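PDB 6IA8: tRNA uridine(34) acetyltransferase from Methanocaldococcus infernus, which catalyses formation of 5-carboxymethyluridine at the wobble position 34 of tRNA from acetyl-CoA and S-adenosylmethionine, using a [4Fe-4S] cluster. Local coordinates for residues A[422-428]-A[441-447]; A[488-494]-A[513-518]; A[470-474]-A[501-507]; A[278-283]-A[399-403]. All blocks are in the same frame, centred on the assembly; numbering follows the deposited sequence.

Interaction 1 (A[422-428]-A[441-447]); sequences FLRLRDP and MLVRQLH. With SO4 (sulfate ion), chain E.
Arg424 lies alongside Gln445, their side chains pointing the same way, and Arg424 NE donates to Gln445 OE1 at 2.9 Å with an N-H...O angle of 156°. The oxygen sits close to the guanidinium plane, whereas the donor is tilted 17° from the amide's carbonyl plane. Water 1 bridges the same pair: it accepts from Arg424 NH2 and donates to Gln445 OE1 at 2.7 Å, so that oxygen is gripped twice, while Arg424 NH1 turns to Trp329 O. Phe422 meets this amide edge-on, its CE2 3.5 Å from Gln445 OE1. With chi1 at 69°, Phe422 CG stands between its own N and carbonyl carbon, which brings the ring under His447 CB, 4.0 Å from the centroid in a CH-pi contact. Between Arg424 and Leu425 the antiparallel register slips by one, because Arg444 and Gln445 both face Arg424: a classic beta bulge, in the fourth strand of the GNAT fold, where such bulges accompany acetyl-CoA binding. Gln445, Leu446 and His447 probably bind that ligand, as in relatives. Arg444 N reaches Arg424 O at 2.8 Å within the bulge. Beyond it, Met441 CG lies 3.6 Å from Leu425 CD1, and a bend at chi2 brings CE 3.7 Å from Asp427 CB.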
# COMPACT_ATOMS: atom_id res chain seq x y z
N PHE A 422 -13.67 3.69 -0.97
CA PHE A 422 -13.75 2.41 -0.29
C PHE A 422 -13.28 2.58 1.15
O PHE A 422 -12.55 3.52 1.49
CB PHE A 422 -12.95 1.33 -1.05
CG PHE A 422 -11.48 1.51 -1.04
CD1 PHE A 422 -10.86 2.17 -2.08
CD2 PHE A 422 -10.70 0.98 -0.02
CE1 PHE A 422 -9.49 2.34 -2.11
CE2 PHE A 422 -9.31 1.16 -0.03
CZ PHE A 422 -8.71 1.84 -1.06
N LEU A 423 -13.70 1.62 1.98
CA LEU A 423 -13.33 1.59 3.39
C LEU A 423 -13.07 0.14 3.76
O LEU A 423 -13.84 -0.76 3.39
CB LEU A 423 -14.45 2.17 4.27
CG LEU A 423 -14.25 2.21 5.77
CD1 LEU A 423 -15.08 3.36 6.36
CD2 LEU A 423 -14.59 0.90 6.45
N ARG A 424 -11.97 -0.08 4.50
CA ARG A 424 -11.56 -1.40 4.98
C ARG A 424 -11.86 -1.51 6.47
O ARG A 424 -11.25 -0.80 7.29
CB ARG A 424 -10.07 -1.61 4.72
CG ARG A 424 -9.66 -1.60 3.26
CD ARG A 424 -8.19 -1.98 3.16
NE ARG A 424 -7.58 -1.77 1.85
CZ ARG A 424 -7.73 -2.59 0.81
NH1 ARG A 424 -8.53 -3.63 0.91
NH2 ARG A 424 -7.11 -2.34 -0.33
N LEU A 425 -12.86 -2.31 6.82
CA LEU A 425 -13.29 -2.53 8.19
C LEU A 425 -12.93 -3.95 8.61
O LEU A 425 -13.12 -4.89 7.84
CB LEU A 425 -14.79 -2.33 8.30
CG LEU A 425 -15.43 -2.35 9.69
CD1 LEU A 425 -15.02 -1.12 10.50
CD2 LEU A 425 -16.97 -2.37 9.54
N ARG A 426 -12.41 -4.12 9.82
CA ARG A 426 -11.97 -5.43 10.26
C ARG A 426 -12.49 -5.77 11.65
O ARG A 426 -12.44 -4.94 12.57
CB ARG A 426 -10.43 -5.51 10.25
CG ARG A 426 -9.89 -6.85 10.83
CD ARG A 426 -8.34 -6.97 10.72
NE ARG A 426 -7.86 -8.18 11.37
CZ ARG A 426 -7.87 -9.39 10.81
NH1 ARG A 426 -8.27 -9.50 9.56
NH2 ARG A 426 -7.45 -10.45 11.48
N ASP A 427 -12.99 -7.01 11.79
CA ASP A 427 -13.28 -7.61 13.09
C ASP A 427 -12.03 -8.37 13.48
O ASP A 427 -11.74 -9.40 12.87
CB ASP A 427 -14.46 -8.56 12.99
CG ASP A 427 -14.90 -9.08 14.33
OD1 ASP A 427 -14.32 -8.69 15.38
OD2 ASP A 427 -15.84 -9.89 14.31
N PRO A 428 -11.25 -7.90 14.43
CA PRO A 428 -9.92 -8.47 14.64
C PRO A 428 -9.93 -9.86 15.27
O PRO A 428 -10.92 -10.33 15.84
CB PRO A 428 -9.23 -7.44 15.54
CG PRO A 428 -10.35 -6.75 16.26
CD PRO A 428 -11.53 -6.75 15.32
N MET A 441 -13.97 -2.64 16.73
CA MET A 441 -13.86 -2.79 15.29
C MET A 441 -12.80 -1.82 14.76
O MET A 441 -12.65 -0.72 15.29
CB MET A 441 -15.20 -2.53 14.60
CG MET A 441 -15.43 -3.34 13.33
SD MET A 441 -16.27 -4.93 13.69
CE MET A 441 -16.37 -5.55 12.02
N LEU A 442 -12.07 -2.22 13.72
CA LEU A 442 -10.99 -1.41 13.18
C LEU A 442 -11.31 -0.90 11.78
O LEU A 442 -11.62 -1.69 10.88
CB LEU A 442 -9.68 -2.21 13.12
CG LEU A 442 -9.23 -2.92 14.42
CD1 LEU A 442 -8.01 -3.77 14.10
CD2 LEU A 442 -8.90 -1.90 15.48
N VAL A 443 -11.18 0.42 11.58
CA VAL A 443 -11.19 1.02 10.25
C VAL A 443 -9.73 1.12 9.83
O VAL A 443 -9.01 2.02 10.26
CB VAL A 443 -11.88 2.38 10.23
CG1 VAL A 443 -11.73 2.96 8.85
CG2 VAL A 443 -13.36 2.20 10.61
N ARG A 444 -9.27 0.19 9.00
CA ARG A 444 -7.88 0.16 8.56
C ARG A 444 -7.58 1.14 7.44
O ARG A 444 -6.43 1.54 7.27
CB ARG A 444 -7.51 -1.25 8.13
CG ARG A 444 -7.82 -2.31 9.22
CD ARG A 444 -7.11 -3.63 8.96
NE ARG A 444 -7.59 -4.29 7.77
CZ ARG A 444 -6.99 -4.30 6.59
NH1 ARG A 444 -7.59 -4.92 5.57
NH2 ARG A 444 -5.79 -3.73 6.43
N GLN A 445 -8.59 1.53 6.68
CA GLN A 445 -8.37 2.48 5.60
C GLN A 445 -9.70 3.09 5.19
O GLN A 445 -10.71 2.39 5.17
CB GLN A 445 -7.75 1.79 4.38
CG GLN A 445 -7.53 2.72 3.17
CD GLN A 445 -6.59 2.13 2.13
OE1 GLN A 445 -6.50 0.90 1.99
NE2 GLN A 445 -5.86 3.00 1.42
N LEU A 446 -9.68 4.38 4.87
CA LEU A 446 -10.77 5.07 4.19
C LEU A 446 -10.12 5.83 3.05
O LEU A 446 -9.21 6.63 3.28
CB LEU A 446 -11.50 6.05 5.10
CG LEU A 446 -12.46 7.00 4.39
CD1 LEU A 446 -13.61 6.26 3.70
CD2 LEU A 446 -13.00 8.03 5.40
N HIS A 447 -10.57 5.60 1.82
CA HIS A 447 -10.00 6.30 0.68
C HIS A 447 -11.11 6.77 -0.24
O HIS A 447 -11.91 5.96 -0.71
CB HIS A 447 -9.05 5.39 -0.08
CG HIS A 447 -8.18 6.12 -1.06
ND1 HIS A 447 -6.96 6.65 -0.72
CD2 HIS A 447 -8.38 6.45 -2.36
CE1 HIS A 447 -6.43 7.25 -1.76
NE2 HIS A 447 -7.27 7.14 -2.78
S SO4 E . -5.88 9.58 -5.15
O1 SO4 E . -6.92 9.03 -4.31
O2 SO4 E . -6.47 10.55 -6.06
O3 SO4 E . -4.89 10.25 -4.32
O4 SO4 E . -5.24 8.51 -5.90
O HOH W 1 -4.98 -0.25 0.13

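Interaction 2 (A[488-494]-A[513-518]); sequences KKILVTS and YMGKEL
The ring of Tyr513 has Leu491 CD1 over one face, the two side chains crossing at about a right angle, and takes Val492 O and Thr493 OG1 at its edge, near the plane. Thr493 OG1 is 3.9 Å from Tyr513 CE2; it bonds to Gly248 O, and Tyr513 OH to Ser247 O, so both hydroxyls are satisfied outside the strand pair. Next along, Leu491 CD2 lies 3.8 Å from Gly515 CA, and a side chain on that glycine would collide with it. Glu517 folds back at chi2 (73°), setting OE1 3.8 Å from Lys489 CB, yet the charged ends stay apart; Lys489 NZ is bound to Glu435 O and salt-bridged to Asp437. On the other face of the sheet Leu518 CD2 packs 3.6 Å from Ile490 CG2, and the Leu518 side chain also touches Glu478 and Ala481 of helix 469-484. With an alanine here, Ile490 CG2 would probably face a gap between the strand end and that helix. Leu518 N is hydrogen-bonded to Lys488 O at 2.7 Å, and paired backbone bonds join Ile490 with Lys516 and Val492 with Met514. This antiparallel pairing, with strand 513-517 inserted between 489-492 and 508-510, gives the 1-2-3-4-5-7-6 strand order characteristic of the GNAT fold.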
# COMPACT_ATOMS: atom_id res chain seq x y z
N LYS A 488 -18.54 -2.02 20.60
CA LYS A 488 -18.82 -0.81 21.36
C LYS A 488 -17.87 0.34 21.04
O LYS A 488 -18.13 1.48 21.46
CB LYS A 488 -18.78 -1.13 22.86
CG LYS A 488 -19.80 -2.17 23.32
CD LYS A 488 -21.23 -1.80 22.91
CE LYS A 488 -21.68 -0.48 23.51
NZ LYS A 488 -23.06 -0.11 23.08
N LYS A 489 -16.77 0.09 20.35
CA LYS A 489 -15.90 1.19 19.94
C LYS A 489 -15.27 0.83 18.61
O LYS A 489 -15.10 -0.35 18.26
CB LYS A 489 -14.82 1.50 20.99
CG LYS A 489 -13.73 0.48 21.14
CD LYS A 489 -12.73 0.96 22.20
CE LYS A 489 -11.74 -0.13 22.59
NZ LYS A 489 -10.95 0.26 23.79
N ILE A 490 -14.96 1.88 17.86
CA ILE A 490 -14.40 1.76 16.53
C ILE A 490 -13.14 2.61 16.52
O ILE A 490 -13.13 3.72 17.06
CB ILE A 490 -15.43 2.20 15.47
CG1 ILE A 490 -14.87 2.07 14.07
CG2 ILE A 490 -15.94 3.60 15.71
CD1 ILE A 490 -15.98 1.94 13.02
N LEU A 491 -12.04 2.04 16.02
CA LEU A 491 -10.75 2.71 15.98
C LEU A 491 -10.29 2.87 14.54
O LEU A 491 -10.27 1.89 13.79
CB LEU A 491 -9.70 1.91 16.75
CG LEU A 491 -9.85 1.80 18.26
CD1 LEU A 491 -8.74 0.88 18.80
CD2 LEU A 491 -9.81 3.15 18.91
N VAL A 492 -9.86 4.08 14.18
CA VAL A 492 -9.42 4.39 12.83
C VAL A 492 -7.90 4.50 12.83
O VAL A 492 -7.33 5.21 13.66
CB VAL A 492 -10.05 5.70 12.33
CG1 VAL A 492 -9.58 5.99 10.92
CG2 VAL A 492 -11.56 5.62 12.43
N THR A 493 -7.26 3.78 11.91
CA THR A 493 -5.86 4.01 11.57
C THR A 493 -5.81 5.25 10.68
O THR A 493 -6.31 5.23 9.56
CB THR A 493 -5.25 2.81 10.87
OG1 THR A 493 -5.52 1.62 11.64
CG2 THR A 493 -3.75 2.99 10.71
N SER A 494 -5.27 6.34 11.20
CA SER A 494 -5.31 7.63 10.53
C SER A 494 -3.89 8.10 10.27
O SER A 494 -3.05 8.03 11.17
CB SER A 494 -6.04 8.67 11.40
OG SER A 494 -5.95 9.98 10.87
N TYR A 513 -4.49 5.72 17.69
CA TYR A 513 -5.60 5.74 16.75
C TYR A 513 -6.52 6.94 16.97
O TYR A 513 -6.35 7.72 17.91
CB TYR A 513 -6.42 4.44 16.88
CG TYR A 513 -5.60 3.17 16.75
CD1 TYR A 513 -5.01 2.60 17.86
CD2 TYR A 513 -5.41 2.54 15.52
CE1 TYR A 513 -4.26 1.44 17.78
CE2 TYR A 513 -4.65 1.39 15.42
CZ TYR A 513 -4.07 0.84 16.56
OH TYR A 513 -3.31 -0.33 16.49
N MET A 514 -7.52 7.06 16.10
CA MET A 514 -8.64 7.96 16.30
C MET A 514 -9.82 7.07 16.62
O MET A 514 -10.06 6.09 15.90
CB MET A 514 -8.92 8.82 15.07
CG MET A 514 -7.80 9.79 14.75
SD MET A 514 -7.41 10.92 16.08
CE MET A 514 -8.92 11.97 16.05
N GLY A 515 -10.51 7.34 17.71
CA GLY A 515 -11.52 6.42 18.19
C GLY A 515 -12.85 7.08 18.49
O GLY A 515 -12.92 8.28 18.78
N LYS A 516 -13.91 6.28 18.43
CA LYS A 516 -15.24 6.70 18.82
C LYS A 516 -15.95 5.57 19.55
O LYS A 516 -15.86 4.41 19.15
CB LYS A 516 -16.08 7.11 17.61
CG LYS A 516 -17.49 7.56 17.95
CD LYS A 516 -18.37 7.71 16.72
CE LYS A 516 -18.04 8.98 15.95
NZ LYS A 516 -18.91 9.13 14.76
N GLU A 517 -16.67 5.92 20.62
CA GLU A 517 -17.52 4.97 21.32
C GLU A 517 -18.83 4.83 20.57
O GLU A 517 -19.46 5.83 20.19
CB GLU A 517 -17.78 5.44 22.76
CG GLU A 517 -18.00 4.30 23.74
CD GLU A 517 -16.72 3.56 24.07
OE1 GLU A 517 -15.63 4.05 23.71
OE2 GLU A 517 -16.80 2.48 24.70
N LEU A 518 -19.23 3.60 20.31
CA LEU A 518 -20.48 3.34 19.60
C LEU A 518 -21.62 3.15 20.63
O LEU A 518 -22.76 3.48 20.36
CB LEU A 518 -20.34 2.11 18.72
CG LEU A 518 -19.20 2.16 17.70
CD1 LEU A 518 -19.07 0.82 17.02
CD2 LEU A 518 -19.44 3.26 16.67

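Interaction 3 (A[470-474]-A[501-507]); sequences GRMLM and YYRKLGY. With SO4 (sulfate ion), chain D; SO4 (sulfate ion), chain G.
Arg471 and Met474 on helix 469-484 pack against Leu505, Tyr502 and Tyr507, at and just beyond the end of helix 499-504, beside the GNAT acetyl-CoA site, which by similarity includes Gly470, Arg471 and Tyr502. The apolar contacts are crosswise: Leu505 CD2 lies 3.6 Å from Arg471 CG, and Leu505 CD1 touches Met474 CG. Met474, bent at chi2 and chi3 (-69° and -68°), carries its methyl toward two tyrosines, with CE 3.5 Å from Tyr507 CZ and 3.9 Å from Tyr502 CE1. Its sulfur makes a Met-aromatic contact at the edge of the Tyr502 ring, SD being 5.5 Å from the centroid. No hydrogen bond links the segments directly; they share a sulfate (chain D), probably from the crystallisation liquor. Arg471 grips O1 with both its N and NE and takes O2 with NH2, Gly470 N holds O4, and Tyr501 OH donates to O3 at 2.9 Å. Such a cradle at a helix N-terminus is consistent with the site for the diphosphate of acetyl-CoA. A second sulfate (chain G) accepts from Arg503 NE at 2.9 Å; an alanine there would probably leave this anion and the carboxylate of Glu179, now salt-bridged to NH1, without that positive mate. A Schellman motif with Gly506 at C-prime ends the second helix: Gly506 N bonds to Arg503 O, and Tyr507 N to Tyr502 O at 3.0 Å.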
# COMPACT_ATOMS: atom_id res chain seq x y z
N GLY A 470 -17.05 9.78 1.82
CA GLY A 470 -16.27 9.37 2.98
C GLY A 470 -17.13 9.29 4.23
O GLY A 470 -17.13 8.29 4.95
N ARG A 471 -17.92 10.33 4.46
CA ARG A 471 -18.79 10.34 5.63
C ARG A 471 -19.82 9.23 5.57
O ARG A 471 -20.15 8.64 6.60
CB ARG A 471 -19.48 11.69 5.75
CG ARG A 471 -18.59 12.75 6.37
CD ARG A 471 -19.15 14.15 6.13
NE ARG A 471 -19.00 14.53 4.73
CZ ARG A 471 -19.41 15.69 4.22
NH1 ARG A 471 -20.00 16.59 5.00
NH2 ARG A 471 -19.22 15.95 2.93
N MET A 472 -20.36 8.94 4.38
CA MET A 472 -21.35 7.87 4.26
C MET A 472 -20.71 6.50 4.50
O MET A 472 -21.31 5.62 5.13
CB MET A 472 -22.01 7.92 2.88
CG MET A 472 -23.00 9.05 2.71
SD MET A 472 -23.98 8.88 1.19
CE MET A 472 -22.82 9.48 -0.04
N LEU A 473 -19.48 6.28 4.02
CA LEU A 473 -18.83 5.01 4.31
C LEU A 473 -18.56 4.86 5.81
O LEU A 473 -18.72 3.76 6.37
CB LEU A 473 -17.54 4.89 3.51
CG LEU A 473 -17.68 4.65 2.00
CD1 LEU A 473 -16.37 4.80 1.28
CD2 LEU A 473 -18.28 3.26 1.76
N MET A 474 -18.13 5.94 6.47
CA MET A 474 -17.89 5.86 7.91
C MET A 474 -19.18 5.57 8.66
O MET A 474 -19.20 4.75 9.60
CB MET A 474 -17.27 7.16 8.42
CG MET A 474 -15.84 7.38 7.90
SD MET A 474 -14.66 6.17 8.64
CE MET A 474 -14.72 6.77 10.33
N TYR A 501 -9.61 15.32 10.03
CA TYR A 501 -10.80 14.87 9.32
C TYR A 501 -11.67 14.01 10.21
O TYR A 501 -12.89 14.18 10.26
CB TYR A 501 -10.40 14.09 8.07
CG TYR A 501 -11.56 13.50 7.28
CD1 TYR A 501 -12.25 14.25 6.33
CD2 TYR A 501 -11.99 12.20 7.52
CE1 TYR A 501 -13.31 13.70 5.61
CE2 TYR A 501 -13.05 11.64 6.82
CZ TYR A 501 -13.72 12.39 5.87
OH TYR A 501 -14.76 11.84 5.17
N TYR A 502 -11.06 13.08 10.95
CA TYR A 502 -11.84 12.22 11.84
C TYR A 502 -12.34 12.96 13.07
O TYR A 502 -13.41 12.62 13.61
CB TYR A 502 -11.00 10.99 12.22
CG TYR A 502 -10.69 10.13 10.98
CD1 TYR A 502 -11.67 9.38 10.39
CD2 TYR A 502 -9.42 10.12 10.38
CE1 TYR A 502 -11.43 8.64 9.24
CE2 TYR A 502 -9.17 9.39 9.23
CZ TYR A 502 -10.18 8.63 8.68
OH TYR A 502 -9.95 7.88 7.55
N ARG A 503 -11.62 13.98 13.52
CA ARG A 503 -12.14 14.79 14.61
C ARG A 503 -13.46 15.44 14.21
O ARG A 503 -14.39 15.49 15.01
CB ARG A 503 -11.14 15.87 15.03
CG ARG A 503 -9.92 15.30 15.71
CD ARG A 503 -9.07 16.41 16.43
NE ARG A 503 -7.89 15.80 17.03
CZ ARG A 503 -6.66 15.86 16.51
NH1 ARG A 503 -6.43 16.51 15.38
NH2 ARG A 503 -5.65 15.26 17.15
N LYS A 504 -13.55 15.93 12.97
CA LYS A 504 -14.81 16.49 12.48
C LYS A 504 -15.95 15.48 12.57
O LYS A 504 -17.11 15.86 12.70
CB LYS A 504 -14.66 16.97 11.03
CG LYS A 504 -14.21 18.40 10.84
CD LYS A 504 -12.71 18.57 10.92
CE LYS A 504 -12.30 19.99 10.56
NZ LYS A 504 -12.54 20.30 9.12
N LEU A 505 -15.64 14.19 12.47
CA LEU A 505 -16.66 13.15 12.54
C LEU A 505 -16.88 12.62 13.95
O LEU A 505 -17.50 11.56 14.12
CB LEU A 505 -16.29 11.99 11.60
CG LEU A 505 -16.03 12.35 10.14
CD1 LEU A 505 -15.87 11.12 9.31
CD2 LEU A 505 -17.16 13.22 9.60
N GLY A 506 -16.38 13.32 14.97
CA GLY A 506 -16.62 12.93 16.35
C GLY A 506 -15.59 12.00 16.95
O GLY A 506 -15.80 11.51 18.07
N TYR A 507 -14.50 11.71 16.26
CA TYR A 507 -13.47 10.84 16.79
C TYR A 507 -12.47 11.63 17.61
O TYR A 507 -12.29 12.84 17.42
CB TYR A 507 -12.75 10.11 15.64
CG TYR A 507 -13.59 9.03 14.98
CD1 TYR A 507 -14.63 9.37 14.14
CD2 TYR A 507 -13.35 7.68 15.22
CE1 TYR A 507 -15.44 8.37 13.54
CE2 TYR A 507 -14.12 6.70 14.63
CZ TYR A 507 -15.18 7.05 13.81
OH TYR A 507 -15.98 6.07 13.26
S SO4 D . -16.51 13.37 2.25
O1 SO4 D . -17.63 12.74 2.96
O2 SO4 D . -17.10 14.48 1.46
O3 SO4 D . -15.52 13.84 3.21
O4 SO4 D . -15.92 12.39 1.31
S SO4 G . -8.25 14.77 20.35
O1 SO4 G . -8.24 13.93 19.16
O2 SO4 G . -9.43 15.62 20.33
O3 SO4 G . -7.04 15.60 20.36
O4 SO4 G . -8.27 13.94 21.55

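Interaction 4 (A[278-283]-A[399-403]); sequences PDFMPD and YEASG
Tyr399 and Met281 slide past each other in opposite directions, Met281 CE ending 3.7 Å from Tyr399 CD2, oblique to a ring that also stacks on Trp329. The hydroxyl goes to water: Tyr399 OH donates to water 4 at 2.7 Å, and this water, near the ring plane, donates in turn to Met281 O and Asp283 OD1; Asp283 OD2 is salt-bridged to Arg444. Glu400 follows with its backbone oxygen, 3.6 Å from Pro278 CB, while its side-chain CG rests against the same carbon. At Ala401 the methyl meets Met281, with CB to CB at 3.8 Å; bends at chi2 and chi3 (-68° and -86°) curl the Met281 chain back so that CE, as well as CB, reaches this strand end. Ser402 supplies the one direct hydrogen bond between the segments, its N donating to Pro278 O at 2.7 Å and 172°. Its hydroxyl works through water: Ser402 OG donates to water 2, which is held by Asp279 O, and accepts from water 3, which also donates to Phe280 O. A loop of the radical SAM region thus meets an edge strand of the acetyltransferase domain chiefly through backbone carbonyls, bridging waters and a small apolar patch, which implies that hydration, more than charge, joins these two segments.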
# COMPACT_ATOMS: atom_id res chain seq x y z
N PRO A 278 -6.68 -17.69 3.80
CA PRO A 278 -6.81 -16.56 4.76
C PRO A 278 -5.52 -16.25 5.51
O PRO A 278 -5.42 -15.22 6.18
CB PRO A 278 -7.90 -17.05 5.73
CG PRO A 278 -7.78 -18.53 5.67
CD PRO A 278 -7.47 -18.86 4.21
N ASP A 279 -4.51 -17.10 5.39
CA ASP A 279 -3.19 -16.77 5.92
C ASP A 279 -2.59 -15.55 5.24
O ASP A 279 -1.70 -14.92 5.82
CB ASP A 279 -2.26 -17.97 5.75
CG ASP A 279 -2.50 -19.06 6.78
OD1 ASP A 279 -3.27 -18.89 7.72
OD2 ASP A 279 -1.89 -20.12 6.63
N PHE A 280 -3.04 -15.22 4.03
CA PHE A 280 -2.45 -14.11 3.30
C PHE A 280 -3.44 -12.96 3.15
O PHE A 280 -3.58 -12.12 4.07
CB PHE A 280 -1.94 -14.63 1.96
CG PHE A 280 -0.94 -15.77 2.11
CD1 PHE A 280 0.30 -15.55 2.66
CD2 PHE A 280 -1.27 -17.05 1.71
CE1 PHE A 280 1.23 -16.63 2.82
CE2 PHE A 280 -0.35 -18.13 1.84
CZ PHE A 280 0.91 -17.89 2.40
N MET A 281 -4.13 -12.88 2.02
CA MET A 281 -5.11 -11.83 1.78
C MET A 281 -4.55 -10.42 2.03
O MET A 281 -5.12 -9.64 2.79
CB MET A 281 -6.35 -12.08 2.61
CG MET A 281 -6.75 -13.50 2.71
SD MET A 281 -7.35 -14.28 1.17
CE MET A 281 -9.10 -13.85 1.18
N PRO A 282 -3.48 -10.05 1.35
CA PRO A 282 -2.95 -8.69 1.49
C PRO A 282 -3.90 -7.67 0.89
O PRO A 282 -4.69 -7.99 -0.00
CB PRO A 282 -1.65 -8.72 0.68
CG PRO A 282 -1.91 -9.75 -0.41
CD PRO A 282 -2.77 -10.83 0.31
N ASP A 283 -3.77 -6.42 1.36
CA ASP A 283 -4.52 -5.31 0.79
C ASP A 283 -3.95 -4.87 -0.56
O ASP A 283 -4.67 -4.31 -1.38
CB ASP A 283 -4.51 -4.10 1.72
CG ASP A 283 -5.09 -4.39 3.09
OD1 ASP A 283 -6.19 -4.94 3.10
OD2 ASP A 283 -4.42 -4.07 4.11
N TYR A 399 -14.56 -10.99 3.55
CA TYR A 399 -13.70 -12.16 3.39
C TYR A 399 -12.99 -12.47 4.70
O TYR A 399 -12.84 -11.61 5.57
CB TYR A 399 -12.70 -11.99 2.25
CG TYR A 399 -11.83 -10.76 2.30
CD1 TYR A 399 -12.31 -9.54 1.85
CD2 TYR A 399 -10.50 -10.83 2.76
CE1 TYR A 399 -11.52 -8.39 1.87
CE2 TYR A 399 -9.67 -9.67 2.77
CZ TYR A 399 -10.22 -8.46 2.32
OH TYR A 399 -9.50 -7.31 2.26
N GLU A 400 -12.60 -13.72 4.86
CA GLU A 400 -11.83 -14.14 6.02
C GLU A 400 -10.36 -13.86 5.76
O GLU A 400 -9.86 -14.22 4.69
CB GLU A 400 -12.02 -15.63 6.25
CG GLU A 400 -11.32 -16.16 7.48
CD GLU A 400 -12.12 -15.93 8.76
OE1 GLU A 400 -11.53 -16.03 9.85
OE2 GLU A 400 -13.34 -15.65 8.67
N ALA A 401 -9.67 -13.30 6.76
CA ALA A 401 -8.24 -13.01 6.66
C ALA A 401 -7.60 -12.99 8.04
O ALA A 401 -8.12 -12.34 8.96
CB ALA A 401 -8.02 -11.67 5.97
N SER A 402 -6.49 -13.71 8.18
CA SER A 402 -5.73 -13.75 9.42
C SER A 402 -6.64 -13.99 10.62
O SER A 402 -6.58 -13.28 11.64
CB SER A 402 -4.92 -12.46 9.59
OG SER A 402 -4.01 -12.23 8.51
N GLY A 403 -7.50 -15.00 10.50
CA GLY A 403 -8.35 -15.41 11.60
C GLY A 403 -9.52 -14.50 11.89
O GLY A 403 -10.32 -14.81 12.79
O HOH W 2 -2.01 -14.18 8.44
O HOH W 3 -4.77 -10.84 6.15
O HOH W 4 -6.90 -7.56 2.99

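In the fold
Along the chain, interaction 4 closes first, then interaction 1, after which the segments of interactions 2 and 3 alternate. Interactions 1, 2 and 4 all reach the mixed sheet of the acetyltransferase domain. Centres of 1 and 2 lie about 10 Å apart, joined where strands 440-448 and 489-492 run side by side; interaction 3, about 10 Å from the centre of 2 and 13 Å from that of 1, packs helices 469-484 and 499-504 on one face of that sheet, near the probable acetyl-CoA site. The centres of interactions 3 and 4 are about 26 Å apart. Interaction 4, at the far edge, ties the radical SAM region to interaction 1 through the Asp283–Arg444 salt bridge. Bulged strand 440-448 thus contributes to both acetyl-CoA site and domain interface.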